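Local structure of J domain-containing protein required for chloroplast accumulation response 1 (Arabidopsis thaliana, 3AG7) at residues S20-N25 with L30-Y35. The protein is required for chloroplast photorelocation movement, acting through chloroplast actin filaments and needing the co-chaperone activity of its J domain, the part described here. Sequence-based numbering, arbitrary orientation.
Sequences SGKSGN and LSTLQY
Thr-32 and Lys-22 meet tip to tip: NZ of Lys-22 donates a hydrogen bond to OG1 of Thr-32 at 2.8 Å. The CA atoms of Lys-22 and Thr-32 stand 9.5 Å apart, an interval that the two side chains fill. Leu-30 begins a type I turn that runs to Leu-33. Within this turn, OG of Ser-31 is hydrogen-bonded to the carbonyl of Arg-27. At Thr-32, chi1 of 62° places OG1 between the backbone N and the carbonyl carbon. There OG1 donates to the carbonyl of Ser-28, inside helix 26-30, while accepting from NZ of Lys-22. The lysine spans the distance because its chain is extended beyond CG, with chi2 to chi4 all near 180° (chi2 is -176°). Besides NZ, CE of Lys-22 comes 3.5 Å from OG1 of Thr-32. On the methyl side, NZ of Lys-22 lies 3.7 Å from CG2 of Thr-32. The surface buried, summed over both segments, is 101 Å². In this J domain of the auxilin-like type, the contact bridges the two loops flanking the short helix 26-30, which follows helix 5-19. NZ has a second acceptor in the carbonyl of Trp-18, with a cation-pi contact to that residue's indole, whose NE1 in turn bonds to the carbonyl of Thr-32. Tyr-35 ends the 3-10 segment, its N bonded to O of Thr-32 at 3.0 Å.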
ATOM      1  N   SER A  20      10.990   1.596   4.115  1.00 13.57           N
ATOM      2  CA  SER A  20      12.431   1.924   3.993  1.00 13.45           C
ATOM      3  C   SER A  20      13.099   1.099   2.912  1.00 14.73           C
ATOM      4  O   SER A  20      13.057  -0.136   2.949  1.00 14.11           O
ATOM      5  CB  SER A  20      13.177   1.635   5.283  1.00 15.49           C
ATOM      6  OG  SER A  20      14.508   2.117   5.146  1.00 15.16           O
ATOM      7  N   GLY A  21      13.761   1.793   1.991  1.00 13.51           N
ATOM      8  CA  GLY A  21      14.503   1.144   0.895  1.00 15.81           C
ATOM      9  C   GLY A  21      13.579   0.555  -0.152  1.00 16.79           C
ATOM     10  O   GLY A  21      14.037  -0.171  -1.049  1.00 16.45           O
ATOM     11  N   LYS A  22      12.293   0.880  -0.048  1.00 16.08           N
ATOM     12  CA  LYS A  22      11.301   0.434  -1.044  1.00 15.20           C
ATOM     13  C   LYS A  22      10.710   1.600  -1.794  1.00 15.03           C
ATOM     14  O   LYS A  22      10.046   1.423  -2.805  1.00 13.82           O
ATOM     15  CB  LYS A  22      10.163  -0.308  -0.354  1.00 14.36           C
ATOM     16  CG  LYS A  22      10.590  -1.537   0.415  1.00 13.74           C
ATOM     17  CD  LYS A  22       9.348  -2.206   0.962  1.00 12.89           C
ATOM     18  CE  LYS A  22       9.717  -3.413   1.762  1.00 13.53           C
ATOM     19  NZ  LYS A  22       8.577  -3.820   2.633  1.00 13.97           N
ATOM     20  N   SER A  23      10.830   2.801  -1.241  1.00 16.30           N
ATOM     21  CA  SER A  23      10.122   3.920  -1.823  1.00 17.28           C
ATOM     22  C   SER A  23      10.466   4.097  -3.308  1.00 15.98           C
ATOM     23  O   SER A  23      11.611   3.892  -3.730  1.00 15.88           O
ATOM     24  CB  SER A  23      10.330   5.211  -1.007  1.00 21.32           C
ATOM     25  OG  SER A  23      11.413   5.959  -1.533  1.00 26.34           O
ATOM     26  N   GLY A  24       9.436   4.359  -4.111  1.00 13.31           N
ATOM     27  CA  GLY A  24       9.575   4.552  -5.531  1.00 13.34           C
ATOM     28  C   GLY A  24       9.579   3.278  -6.360  1.00 11.15           C
ATOM     29  O   GLY A  24       9.636   3.343  -7.570  1.00 13.61           O
ATOM     30  N   ASN A  25       9.570   2.123  -5.695  1.00 10.85           N
ATOM     31  CA  ASN A  25       9.690   0.851  -6.402  1.00 11.64           C
ATOM     32  C   ASN A  25       8.424   0.033  -6.274  1.00  9.73           C
ATOM     33  O   ASN A  25       8.150  -0.508  -5.210  1.00 10.91           O
ATOM     34  CB  ASN A  25      10.876   0.042  -5.868  1.00 11.03           C
ATOM     35  CG  ASN A  25      11.094  -1.209  -6.671  1.00 15.58           C
ATOM     36  OD1 ASN A  25      10.177  -2.002  -6.822  1.00 10.70           O
ATOM     37  ND2 ASN A  25      12.274  -1.343  -7.277  1.00 14.40           N
ATOM     38  N   LEU A  30       4.410  -3.618  -3.632  1.00  9.14           N
ATOM     39  CA  LEU A  30       3.335  -4.607  -3.909  1.00  7.57           C
ATOM     40  C   LEU A  30       3.635  -6.025  -3.348  1.00  9.31           C
ATOM     41  O   LEU A  30       2.738  -6.681  -2.804  1.00  9.51           O
ATOM     42  CB  LEU A  30       3.021  -4.719  -5.409  1.00 10.35           C
ATOM     43  CG  LEU A  30       2.397  -3.496  -6.094  1.00  9.13           C
ATOM     44  CD1 LEU A  30       2.391  -3.697  -7.652  1.00 11.82           C
ATOM     45  CD2 LEU A  30       0.990  -3.234  -5.522  1.00 14.42           C
ATOM     46  N   SER A  31       4.875  -6.469  -3.494  1.00  8.78           N
ATOM     47  CA  SER A  31       5.313  -7.796  -3.074  1.00 10.53           C
ATOM     48  C   SER A  31       5.399  -7.933  -1.532  1.00 11.15           C
ATOM     49  O   SER A  31       5.634  -9.042  -1.013  1.00 10.63           O
ATOM     50  CB  SER A  31       6.668  -8.171  -3.715  1.00  9.17           C
ATOM     51  OG  SER A  31       7.692  -7.357  -3.197  1.00 10.65           O
ATOM     52  N   THR A  32       5.247  -6.825  -0.820  1.00  8.33           N
ATOM     53  CA  THR A  32       5.353  -6.825   0.649  1.00  9.79           C
ATOM     54  C   THR A  32       4.158  -6.168   1.381  1.00 10.80           C
ATOM     55  O   THR A  32       4.206  -5.987   2.600  1.00 11.12           O
ATOM     56  CB  THR A  32       6.644  -6.129   1.158  1.00 10.64           C
ATOM     57  OG1 THR A  32       6.657  -4.733   0.770  1.00 12.60           O
ATOM     58  CG2 THR A  32       7.891  -6.868   0.667  1.00 12.80           C
ATOM     59  N   LEU A  33       3.048  -5.948   0.675  1.00 10.87           N
ATOM     60  CA  LEU A  33       1.874  -5.334   1.311  1.00 12.16           C
ATOM     61  C   LEU A  33       1.305  -6.119   2.482  1.00 13.00           C
ATOM     62  O   LEU A  33       0.705  -5.527   3.372  1.00 11.79           O
ATOM     63  CB  LEU A  33       0.755  -5.070   0.298  1.00 12.88           C
ATOM     64  CG  LEU A  33       0.877  -3.771  -0.507  1.00 12.04           C
ATOM     65  CD1 LEU A  33      -0.234  -3.781  -1.523  1.00 15.16           C
ATOM     66  CD2 LEU A  33       0.770  -2.532   0.396  1.00 12.72           C
ATOM     67  N   GLN A  34       1.546  -7.427   2.514  1.00 13.13           N
ATOM     68  CA  GLN A  34       0.986  -8.306   3.552  1.00 14.09           C
ATOM     69  C   GLN A  34       1.654  -8.028   4.892  1.00 14.55           C
ATOM     70  O   GLN A  34       1.153  -8.433   5.944  1.00 15.05           O
ATOM     71  CB  GLN A  34       1.125  -9.786   3.142  1.00 13.63           C
ATOM     72  CG  GLN A  34       2.549 -10.270   2.991  1.00 15.27           C
ATOM     73  CD  GLN A  34       3.057 -10.198   1.551  1.00 15.18           C
ATOM     74  OE1 GLN A  34       2.912  -9.180   0.866  1.00 14.56           O
ATOM     75  NE2 GLN A  34       3.674 -11.298   1.087  1.00 17.08           N
ATOM     76  N   TYR A  35       2.754  -7.284   4.835  1.00 12.29           N
ATOM     77  CA  TYR A  35       3.527  -6.963   6.036  1.00 13.14           C
ATOM     78  C   TYR A  35       3.149  -5.595   6.598  1.00 12.83           C
ATOM     79  O   TYR A  35       3.648  -5.202   7.638  1.00 14.37           O
ATOM     80  CB  TYR A  35       5.022  -7.038   5.757  1.00 13.57           C
ATOM     81  CG  TYR A  35       5.473  -8.451   5.455  1.00 17.24           C
ATOM     82  CD1 TYR A  35       5.522  -9.407   6.464  1.00 23.21           C
ATOM     83  CD2 TYR A  35       5.793  -8.828   4.163  1.00 19.38           C
ATOM     84  CE1 TYR A  35       5.901 -10.702   6.194  1.00 27.93           C
ATOM     85  CE2 TYR A  35       6.166 -10.122   3.880  1.00 24.26           C
ATOM     86  CZ  TYR A  35       6.220 -11.054   4.894  1.00 31.15           C
ATOM     87  OH  TYR A  35       6.611 -12.348   4.612  1.00 37.76           O
TER